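Local structure of RNA-dependent RNA polymerase (6QW0) at residues 15-20 with 162-167; 31-36 with 193-198; 60-65 with 186-191; 92-97 with 109-114. The protein probably cleaves capped host messenger RNAs with its metal-dependent N-terminal endonuclease, taking primers for viral transcription by cap snatching. One frame throughout, in Å; residues are numbered along the deposited sequence.

Along the chain, interactions 1, 2 and 3 open in that order, interaction 4 is complete in itself, and then the partner segments follow: strand 163-171 for interaction 1, helix 183-203 for both 3 and 2. Interaction 4 is thus nested inside the loops closed by the other three. Interactions 2 and 3 are neighbours, their centres 9 Å apart, and they touch where F191 meets P32 and P34, and I63 meets L195. Interaction 1 adds strand 16-17 to the mixed sheet; its centre lies about 32 Å from that of interaction 2, across the chain's centre. Interaction 4, about 16 Å from interaction 1 between centres, leads into the manganese site through D114.

Interaction 1. Residues 15-20 with 162-167; sequences ALTIHP and PISLYI
L16 and T17 pair in parallel with I163 and S164 of strand 163-171, at one margin of the mixed sheet's longest strand pairing. The ladder alternates as parallel pairing should: I163 N gives to A15 O (3.2 Å), T17 N to I163 O (2.9 Å, nearly straight at 172°), and L165 N to T17 O (3.0 Å). L16 and I163 share one face of the sheet; chi1 of 174° swings the leucine's CG away from its own N, and CD1 rests on I163 CG2 at 3.9 Å. Helix 136-157 backs this face, with C154 against L16. On the other face T17 CB packs against S164 OG at 3.6 Å. Farther along, the H19 and Y166 rings are almost parallel (8°) but slid apart, with 5.5 Å between centroids, so overlap is slight. A water lies between H19 NE2 and S164 OG and is hydrogen-bonded to both. A second water takes the H19 N-H at 2.9 Å and gives to L165 O at 2.8 Å, while N178 ND2 also bonds that carbonyl. Beyond the L165 N to T17 O bond, then, the link between H19 N and L165 O runs through a water, and both backbone groups remain satisfied.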
# COMPACT_ATOMS: atom_id res chain seq x y z
N ALA A 15 -17.76 10.86 9.33
CA ALA A 15 -18.34 9.87 8.44
C ALA A 15 -17.21 9.19 7.70
O ALA A 15 -16.07 9.66 7.70
CB ALA A 15 -19.31 10.50 7.43
N LEU A 16 -17.55 8.08 7.05
CA LEU A 16 -16.62 7.34 6.21
C LEU A 16 -16.78 7.75 4.75
O LEU A 16 -17.90 7.72 4.22
CB LEU A 16 -16.86 5.84 6.36
CG LEU A 16 -16.06 4.91 5.43
CD1 LEU A 16 -14.58 5.10 5.67
CD2 LEU A 16 -16.48 3.45 5.65
N THR A 17 -15.68 8.14 4.11
CA THR A 17 -15.65 8.45 2.67
C THR A 17 -14.90 7.34 1.95
O THR A 17 -13.79 6.97 2.35
CB THR A 17 -14.98 9.79 2.42
OG1 THR A 17 -15.69 10.84 3.08
CG2 THR A 17 -14.90 10.12 0.92
N ILE A 18 -15.51 6.79 0.90
CA ILE A 18 -14.81 5.87 0.00
C ILE A 18 -14.90 6.43 -1.41
O ILE A 18 -16.00 6.50 -1.98
CB ILE A 18 -15.37 4.44 0.07
CG1 ILE A 18 -15.55 3.99 1.53
CG2 ILE A 18 -14.40 3.47 -0.65
CD1 ILE A 18 -16.16 2.61 1.67
N HIS A 19 -13.75 6.84 -1.97
CA HIS A 19 -13.73 7.29 -3.35
C HIS A 19 -13.81 6.07 -4.27
O HIS A 19 -13.42 4.97 -3.88
CB HIS A 19 -12.46 8.09 -3.64
CG HIS A 19 -12.41 9.41 -2.94
ND1 HIS A 19 -12.83 10.59 -3.53
CD2 HIS A 19 -12.02 9.74 -1.68
CE1 HIS A 19 -12.70 11.58 -2.67
NE2 HIS A 19 -12.20 11.09 -1.54
N PRO A 20 -14.36 6.23 -5.48
CA PRO A 20 -14.57 5.06 -6.36
C PRO A 20 -13.26 4.48 -6.86
O PRO A 20 -12.31 5.21 -7.16
CB PRO A 20 -15.41 5.63 -7.51
CG PRO A 20 -15.18 7.12 -7.46
CD PRO A 20 -14.94 7.47 -6.02
N PRO A 162 -13.38 11.66 11.07
CA PRO A 162 -13.72 11.21 9.72
C PRO A 162 -12.57 10.41 9.11
O PRO A 162 -11.39 10.73 9.29
CB PRO A 162 -13.97 12.51 8.96
CG PRO A 162 -13.26 13.55 9.74
CD PRO A 162 -13.30 13.13 11.17
N ILE A 163 -12.93 9.35 8.40
CA ILE A 163 -11.96 8.47 7.75
C ILE A 163 -12.24 8.46 6.25
O ILE A 163 -13.39 8.40 5.83
CB ILE A 163 -12.04 7.04 8.33
CG1 ILE A 163 -11.59 7.01 9.79
CG2 ILE A 163 -11.21 6.04 7.47
CD1 ILE A 163 -11.84 5.67 10.47
N SER A 164 -11.17 8.47 5.45
CA SER A 164 -11.26 8.11 4.03
C SER A 164 -10.47 6.83 3.84
O SER A 164 -9.35 6.71 4.34
CB SER A 164 -10.71 9.23 3.14
OG SER A 164 -11.52 10.39 3.24
N LEU A 165 -11.07 5.85 3.15
CA LEU A 165 -10.48 4.52 2.99
C LEU A 165 -9.96 4.38 1.56
O LEU A 165 -10.75 4.45 0.61
CB LEU A 165 -11.49 3.42 3.29
CG LEU A 165 -11.07 1.97 3.01
CD1 LEU A 165 -9.84 1.58 3.83
CD2 LEU A 165 -12.23 1.02 3.31
N TYR A 166 -8.66 4.14 1.41
CA TYR A 166 -8.02 4.04 0.10
C TYR A 166 -7.39 2.67 -0.07
O TYR A 166 -6.83 2.11 0.88
CB TYR A 166 -6.94 5.12 -0.09
CG TYR A 166 -7.48 6.51 -0.32
CD1 TYR A 166 -8.12 6.84 -1.52
CD2 TYR A 166 -7.37 7.49 0.68
CE1 TYR A 166 -8.61 8.12 -1.75
CE2 TYR A 166 -7.87 8.77 0.47
CZ TYR A 166 -8.49 9.07 -0.73
OH TYR A 166 -8.98 10.34 -0.96
N ILE A 167 -7.44 2.15 -1.30
CA ILE A 167 -6.92 0.83 -1.64
C ILE A 167 -6.01 0.98 -2.85
O ILE A 167 -6.32 1.75 -3.76
CB ILE A 167 -8.04 -0.16 -2.00
CG1 ILE A 167 -9.15 -0.16 -0.94
CG2 ILE A 167 -7.47 -1.56 -2.21
CD1 ILE A 167 -8.75 -0.73 0.41
O HOH W 1 -11.47 7.01 -0.15
O HOH W 2 -11.74 12.24 1.14

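Interaction 2. Residues 31-36 with 193-198; sequences TPIPAY and FRLARD. With SO4 (sulfate ion), chain E.
I33 begins the contact between the loop that precedes strand 36-39 and one side of helix 183-203, an apolar loop-on-helix packing centred on L195. The CG2 methyl of I33 passes L195 CD1 at 4.1 Å, the two side chains running in opposite directions. P34 follows, crossing the leucine at a slant so that its CG meets the other methyl, CD2, at 4.0 Å; beyond it, F191, L54 and I49 also pack on the proline. At Y36, the first residue of the strand, chi1 of 47° wedges CG between the residue's own N and C and lays the ring back over the helix. There CD1 and CE1 of the ring both lie near L195 CD1, the former at 3.9 Å, so a single methyl serves I33 and the tyrosine. The ring then reaches one turn on, its OH 3.5 Å from D198 CB, while the hydrogen bond of this hydroxyl goes to E202 OE2. Beside the packing, R194 runs extended from the helix to a sulfate, probably from the crystallisation liquor, that S26, I28 and Y29 also hold. R194 NH2 meets sulfate O2 in the guanidinium plane at 2.9 Å, with NH1 adding a weak bond to that same oxygen at 3.5 Å.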
# COMPACT_ATOMS: atom_id res chain seq x y z
N THR A 31 11.53 -0.91 -20.87
CA THR A 31 12.30 -0.25 -19.82
C THR A 31 13.31 -1.21 -19.20
O THR A 31 12.97 -2.37 -18.94
CB THR A 31 11.38 0.28 -18.71
OG1 THR A 31 10.41 1.17 -19.28
CG2 THR A 31 12.16 1.04 -17.65
N PRO A 32 14.55 -0.78 -18.96
CA PRO A 32 15.53 -1.67 -18.32
C PRO A 32 15.07 -2.08 -16.93
O PRO A 32 14.49 -1.29 -16.19
CB PRO A 32 16.81 -0.83 -18.26
CG PRO A 32 16.63 0.21 -19.33
CD PRO A 32 15.16 0.50 -19.36
N ILE A 33 15.33 -3.34 -16.60
CA ILE A 33 15.00 -3.93 -15.32
C ILE A 33 16.31 -4.28 -14.63
O ILE A 33 17.16 -4.93 -15.25
CB ILE A 33 14.11 -5.18 -15.46
CG1 ILE A 33 12.85 -4.85 -16.26
CG2 ILE A 33 13.79 -5.81 -14.11
CD1 ILE A 33 12.03 -6.08 -16.65
N PRO A 34 16.56 -3.87 -13.40
CA PRO A 34 17.88 -4.09 -12.81
C PRO A 34 18.15 -5.55 -12.50
O PRO A 34 17.26 -6.30 -12.08
CB PRO A 34 17.86 -3.25 -11.53
CG PRO A 34 16.41 -3.26 -11.13
CD PRO A 34 15.64 -3.21 -12.45
N ALA A 35 19.40 -5.96 -12.73
CA ALA A 35 19.87 -7.26 -12.29
C ALA A 35 19.84 -7.35 -10.76
O ALA A 35 19.85 -6.34 -10.06
CB ALA A 35 21.30 -7.50 -12.77
N TYR A 36 19.81 -8.58 -10.26
CA TYR A 36 19.85 -8.85 -8.83
C TYR A 36 20.70 -10.09 -8.58
O TYR A 36 20.73 -11.01 -9.40
CB TYR A 36 18.43 -9.04 -8.22
CG TYR A 36 17.54 -9.97 -9.01
CD1 TYR A 36 16.76 -9.49 -10.06
CD2 TYR A 36 17.51 -11.34 -8.75
CE1 TYR A 36 15.95 -10.34 -10.81
CE2 TYR A 36 16.70 -12.20 -9.50
CZ TYR A 36 15.93 -11.69 -10.53
OH TYR A 36 15.14 -12.54 -11.29
N PHE A 193 6.45 -4.36 -8.54
CA PHE A 193 5.76 -5.64 -8.40
C PHE A 193 6.36 -6.69 -9.34
O PHE A 193 6.61 -7.82 -8.93
CB PHE A 193 4.26 -5.47 -8.68
CG PHE A 193 3.44 -6.73 -8.54
CD1 PHE A 193 3.47 -7.49 -7.38
CD2 PHE A 193 2.59 -7.13 -9.57
CE1 PHE A 193 2.70 -8.63 -7.25
CE2 PHE A 193 1.81 -8.28 -9.44
CZ PHE A 193 1.86 -9.02 -8.29
N ARG A 194 6.63 -6.30 -10.59
CA ARG A 194 7.19 -7.25 -11.54
C ARG A 194 8.55 -7.74 -11.08
O ARG A 194 8.86 -8.93 -11.16
CB ARG A 194 7.29 -6.60 -12.92
CG ARG A 194 5.94 -6.31 -13.56
CD ARG A 194 6.14 -5.62 -14.89
NE ARG A 194 4.90 -5.46 -15.62
CZ ARG A 194 4.82 -4.98 -16.86
NH1 ARG A 194 5.93 -4.61 -17.50
NH2 ARG A 194 3.64 -4.87 -17.45
N LEU A 195 9.38 -6.82 -10.57
CA LEU A 195 10.69 -7.22 -10.08
C LEU A 195 10.57 -8.09 -8.84
O LEU A 195 11.32 -9.07 -8.68
CB LEU A 195 11.53 -5.97 -9.79
CG LEU A 195 12.92 -6.26 -9.23
CD1 LEU A 195 13.73 -7.08 -10.24
CD2 LEU A 195 13.62 -4.96 -8.89
N ALA A 196 9.62 -7.77 -7.96
CA ALA A 196 9.40 -8.58 -6.77
C ALA A 196 8.99 -10.00 -7.13
O ALA A 196 9.43 -10.96 -6.48
CB ALA A 196 8.36 -7.92 -5.87
N ARG A 197 8.16 -10.15 -8.17
CA ARG A 197 7.78 -11.49 -8.62
C ARG A 197 8.99 -12.26 -9.14
O ARG A 197 9.12 -13.46 -8.87
CB ARG A 197 6.72 -11.40 -9.71
CG ARG A 197 5.34 -11.02 -9.18
CD ARG A 197 4.41 -10.63 -10.31
NE ARG A 197 4.25 -11.69 -11.31
CZ ARG A 197 3.11 -11.92 -11.96
NH1 ARG A 197 2.03 -11.19 -11.71
NH2 ARG A 197 3.04 -12.89 -12.86
N ASP A 198 9.87 -11.59 -9.89
CA ASP A 198 11.07 -12.26 -10.39
C ASP A 198 11.95 -12.72 -9.24
O ASP A 198 12.44 -13.86 -9.23
CB ASP A 198 11.87 -11.32 -11.30
CG ASP A 198 11.25 -11.14 -12.68
OD1 ASP A 198 10.43 -11.99 -13.10
OD2 ASP A 198 11.59 -10.14 -13.35
S SO4 E . 3.25 -2.24 -20.16
O1 SO4 E . 4.02 -1.41 -21.08
O2 SO4 E . 3.84 -3.57 -20.07
O3 SO4 E . 1.87 -2.34 -20.64
O4 SO4 E . 3.28 -1.61 -18.85

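Interaction 3. Residues 60-65 with 186-191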
# COMPACT_ATOMS: atom_id res chain seq x y z
N GLY A 60 11.46 2.65 -11.62
CA GLY A 60 12.36 1.92 -10.77
C GLY A 60 13.33 2.77 -9.98
O GLY A 60 14.12 2.22 -9.20
N SER A 61 13.29 4.09 -10.15
CA SER A 61 14.23 4.96 -9.46
C SER A 61 14.05 4.94 -7.95
O SER A 61 14.96 5.36 -7.23
CB SER A 61 14.10 6.40 -9.95
OG SER A 61 12.78 6.88 -9.72
N THR A 62 12.92 4.44 -7.45
CA THR A 62 12.77 4.34 -6.00
C THR A 62 13.42 3.10 -5.40
O THR A 62 13.40 2.95 -4.18
CB THR A 62 11.29 4.33 -5.59
OG1 THR A 62 10.65 3.15 -6.09
CG2 THR A 62 10.57 5.58 -6.09
N ILE A 63 13.98 2.20 -6.21
CA ILE A 63 14.51 0.95 -5.70
C ILE A 63 15.89 1.19 -5.10
O ILE A 63 16.75 1.81 -5.73
CB ILE A 63 14.57 -0.11 -6.81
CG1 ILE A 63 13.16 -0.42 -7.32
CG2 ILE A 63 15.26 -1.37 -6.32
CD1 ILE A 63 13.16 -1.10 -8.69
N GLN A 64 16.11 0.67 -3.92
CA GLN A 64 17.38 0.74 -3.21
C GLN A 64 18.25 -0.46 -3.56
O GLN A 64 17.74 -1.55 -3.85
CB GLN A 64 17.14 0.79 -1.70
CG GLN A 64 16.30 1.99 -1.26
CD GLN A 64 16.79 3.29 -1.87
OE1 GLN A 64 17.90 3.75 -1.56
NE2 GLN A 64 15.98 3.89 -2.73
N PRO A 65 19.58 -0.30 -3.52
CA PRO A 65 20.46 -1.37 -4.04
C PRO A 65 20.59 -2.60 -3.17
O PRO A 65 21.00 -3.64 -3.70
CB PRO A 65 21.82 -0.66 -4.18
CG PRO A 65 21.72 0.53 -3.28
CD PRO A 65 20.30 0.97 -3.38
N VAL A 186 1.66 4.88 -11.22
CA VAL A 186 1.19 3.54 -11.56
C VAL A 186 2.36 2.68 -12.01
O VAL A 186 2.53 1.54 -11.56
CB VAL A 186 0.12 3.62 -12.67
CG1 VAL A 186 -0.20 2.23 -13.23
CG2 VAL A 186 -1.14 4.32 -12.14
N ASN A 187 3.20 3.23 -12.89
CA ASN A 187 4.34 2.49 -13.41
C ASN A 187 5.33 2.09 -12.32
O ASN A 187 5.93 1.01 -12.39
CB ASN A 187 5.05 3.31 -14.49
CG ASN A 187 4.29 3.32 -15.80
OD1 ASN A 187 3.34 2.56 -16.00
ND2 ASN A 187 4.72 4.18 -16.72
N GLU A 188 5.53 2.94 -11.31
CA GLU A 188 6.48 2.58 -10.26
C GLU A 188 5.98 1.40 -9.44
O GLU A 188 6.73 0.47 -9.14
CB GLU A 188 6.77 3.79 -9.35
CG GLU A 188 8.00 3.61 -8.45
CD GLU A 188 9.31 3.68 -9.23
OE1 GLU A 188 9.29 4.08 -10.41
OE2 GLU A 188 10.35 3.32 -8.65
N ILE A 189 4.68 1.40 -9.09
CA ILE A 189 4.10 0.27 -8.38
C ILE A 189 4.21 -1.00 -9.22
O ILE A 189 4.66 -2.05 -8.73
CB ILE A 189 2.64 0.59 -8.00
CG1 ILE A 189 2.62 1.70 -6.94
CG2 ILE A 189 1.93 -0.66 -7.50
CD1 ILE A 189 1.33 2.53 -6.94
N VAL A 190 3.78 -0.94 -10.48
CA VAL A 190 3.82 -2.13 -11.34
C VAL A 190 5.26 -2.58 -11.57
O VAL A 190 5.56 -3.78 -11.49
CB VAL A 190 3.08 -1.85 -12.66
CG1 VAL A 190 3.22 -3.06 -13.60
CG2 VAL A 190 1.61 -1.56 -12.41
N PHE A 191 6.16 -1.64 -11.85
CA PHE A 191 7.57 -2.01 -12.06
C PHE A 191 8.15 -2.74 -10.85
O PHE A 191 8.83 -3.76 -10.99
CB PHE A 191 8.37 -0.74 -12.37
CG PHE A 191 9.78 -1.01 -12.82
CD1 PHE A 191 10.80 -1.12 -11.88
CD2 PHE A 191 10.09 -1.14 -14.16
CE1 PHE A 191 12.11 -1.35 -12.27
CE2 PHE A 191 11.40 -1.38 -14.56
CZ PHE A 191 12.41 -1.48 -13.62
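E188 leaves helix 183-203 with chi1 at -166° and then bends at chi2 (72°), which carries its carboxylate into the type I beta turn G60-I63; T62, with its hydroxyl folded in between its own N and C, meets it from the opposite direction. Both carboxylate oxygens accept hydrogen bonds from the turn. OE1 takes the G60 N-H on its syn side at 2.9 Å, a bond that is nearly straight though somewhat out of plane. OE2 takes two donors from T62: the hydroxyl OG1 on the anti side at 2.6 Å, and the backbone N at 3.0 Å from above the carboxylate plane. Since T62 OG1 gives its proton to the glutamate, it can also accept, and R192 NH1 of the same helix bonds to it. Three donors around a buried acid would be expected to keep E188 ionised. The turn itself is closed by I63 N on G60 O at 3.0 Å. One helical turn beyond E188, F191 supplies an aromatic floor, with G60 N over one face of its ring and G60 CA 3.6 Å from CD1. I63 comes at the ring's edge, near its plane, its CD1 3.7 Å from F191 CE1.

Interaction 4. Residues 92-97 with 109-114. With MN3 (manganese (III) ion), chain C.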
# COMPACT_ATOMS: atom_id res chain seq x y z
N LYS A 92 0.94 -1.03 13.11
CA LYS A 92 0.14 -0.01 13.79
C LYS A 92 -1.35 -0.39 13.74
O LYS A 92 -1.92 -0.57 12.66
CB LYS A 92 0.37 1.36 13.16
CG LYS A 92 -0.11 2.51 14.02
CD LYS A 92 -0.57 3.69 13.19
CE LYS A 92 0.53 4.74 13.12
NZ LYS A 92 0.42 5.56 11.88
N LYS A 93 -1.96 -0.53 14.91
CA LYS A 93 -3.33 -0.97 15.06
C LYS A 93 -4.28 0.22 15.14
O LYS A 93 -3.90 1.32 15.54
CB LYS A 93 -3.49 -1.82 16.33
CG LYS A 93 -2.40 -2.85 16.56
CD LYS A 93 -2.63 -4.08 15.71
CE LYS A 93 -1.69 -5.21 16.08
NZ LYS A 93 -2.00 -6.41 15.25
N PHE A 94 -5.54 -0.02 14.75
CA PHE A 94 -6.58 0.98 14.95
C PHE A 94 -6.56 1.52 16.37
O PHE A 94 -6.72 2.73 16.58
CB PHE A 94 -7.96 0.39 14.63
CG PHE A 94 -8.29 0.37 13.16
CD1 PHE A 94 -8.44 1.54 12.45
CD2 PHE A 94 -8.49 -0.84 12.51
CE1 PHE A 94 -8.75 1.51 11.09
CE2 PHE A 94 -8.81 -0.87 11.16
CZ PHE A 94 -8.93 0.30 10.46
N VAL A 95 -6.35 0.63 17.35
CA VAL A 95 -6.48 1.02 18.75
C VAL A 95 -5.41 2.04 19.14
O VAL A 95 -5.62 2.85 20.05
CB VAL A 95 -6.44 -0.22 19.67
CG1 VAL A 95 -4.99 -0.75 19.83
CG2 VAL A 95 -7.05 0.08 21.03
N GLU A 96 -4.26 2.03 18.46
CA GLU A 96 -3.23 3.02 18.76
C GLU A 96 -3.64 4.42 18.33
O GLU A 96 -3.11 5.40 18.87
CB GLU A 96 -1.92 2.62 18.10
CG GLU A 96 -1.52 1.19 18.38
CD GLU A 96 -0.27 0.79 17.61
OE1 GLU A 96 0.64 1.63 17.51
OE2 GLU A 96 -0.22 -0.35 17.10
N VAL A 97 -4.55 4.54 17.38
CA VAL A 97 -4.98 5.84 16.89
C VAL A 97 -6.29 6.28 17.52
O VAL A 97 -6.48 7.47 17.79
CB VAL A 97 -5.09 5.80 15.35
CG1 VAL A 97 -5.67 7.09 14.81
CG2 VAL A 97 -3.72 5.54 14.73
N ASP A 109 -10.31 -3.54 17.01
CA ASP A 109 -9.28 -2.67 17.57
C ASP A 109 -7.88 -3.11 17.16
O ASP A 109 -6.96 -2.29 17.13
CB ASP A 109 -9.38 -2.64 19.10
CG ASP A 109 -10.60 -1.90 19.59
OD1 ASP A 109 -10.77 -0.71 19.22
OD2 ASP A 109 -11.39 -2.50 20.34
N PHE A 110 -7.71 -4.39 16.86
CA PHE A 110 -6.39 -4.95 16.62
C PHE A 110 -6.14 -5.26 15.15
O PHE A 110 -5.14 -5.91 14.83
CB PHE A 110 -6.20 -6.20 17.49
CG PHE A 110 -6.47 -5.94 18.94
CD1 PHE A 110 -5.73 -5.00 19.63
CD2 PHE A 110 -7.47 -6.62 19.61
CE1 PHE A 110 -5.97 -4.74 20.97
CE2 PHE A 110 -7.72 -6.37 20.95
CZ PHE A 110 -6.97 -5.43 21.63
N GLN A 111 -7.02 -4.81 14.26
CA GLN A 111 -6.70 -4.82 12.85
C GLN A 111 -5.62 -3.79 12.54
O GLN A 111 -5.51 -2.75 13.20
CB GLN A 111 -7.95 -4.51 12.02
CG GLN A 111 -8.95 -5.64 11.98
CD GLN A 111 -9.98 -5.42 10.88
OE1 GLN A 111 -10.73 -4.44 10.89
NE2 GLN A 111 -10.03 -6.34 9.92
N SER A 112 -4.83 -4.07 11.51
CA SER A 112 -3.66 -3.26 11.17
C SER A 112 -3.56 -3.08 9.66
O SER A 112 -2.83 -3.80 8.97
CB SER A 112 -2.38 -3.90 11.71
OG SER A 112 -1.24 -3.10 11.43
N PRO A 113 -4.28 -2.09 9.11
CA PRO A 113 -4.11 -1.75 7.69
C PRO A 113 -2.70 -1.26 7.43
O PRO A 113 -1.93 -0.94 8.34
CB PRO A 113 -5.14 -0.64 7.45
CG PRO A 113 -5.91 -0.49 8.76
CD PRO A 113 -5.06 -1.07 9.83
N ASP A 114 -2.34 -1.17 6.14
CA ASP A 114 -0.95 -0.83 5.80
C ASP A 114 -0.58 0.58 6.25
O ASP A 114 0.58 0.84 6.59
CB ASP A 114 -0.73 -0.96 4.30
CG ASP A 114 -0.55 -2.41 3.87
OD1 ASP A 114 0.32 -3.10 4.44
OD2 ASP A 114 -1.30 -2.88 2.99
MN MN3 C . -1.66 -5.05 2.53
O HOH W 3 -1.45 0.94 10.24
O HOH W 4 -3.39 -7.39 13.27
O HOH W 5 -1.04 -6.36 4.40
O HOH W 6 -2.32 -7.30 2.24
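V95 of helix 94-98 and the neighbouring F94 give their backbone N-H groups to the 109-114 segment, the loop that leads into the metal site. V95 N gives to D109 O at 3.0 Å, on a lone pair in the carbonyl plane, and F94 N to Q111 O at 3.1 Å, almost end-on to the carbonyl. Side chains extend this polar link. S112 OG donates to K92 O at 2.9 Å from well above the carbonyl plane, and K93, bent at chi2 (-79°), brings NZ to 3.2 Å from F110 O. Water joins the same groups, one bridging K92 O to P113 O and another K93 NZ to F110 O. The far ends of D109 and Q111 are tied outside, to R157 in a salt bridge and to K149 O.

Apolar contact centres on the F94 ring. P113 crosses it at about a right angle, its CD over one face toward the rim and its CG 3.6 Å from F94 CZ, while Q111 CB lies alongside at 3.7 Å from CD2. V95 CB packs on D109 CB at 3.9 Å.

P113 and D114 probably correspond to the PD of the PD-(D/E)XK motif, consistent with the family. D114 OD2 binds manganese at 2.2 Å, with H79, E128, the F129 carbonyl and two waters completing the site. The S112 OG to K92 O bond and the packing of P113 on F94 hold the chain directly before a metal ligand, consistent with a second-shell role in placing the D114 carboxylate.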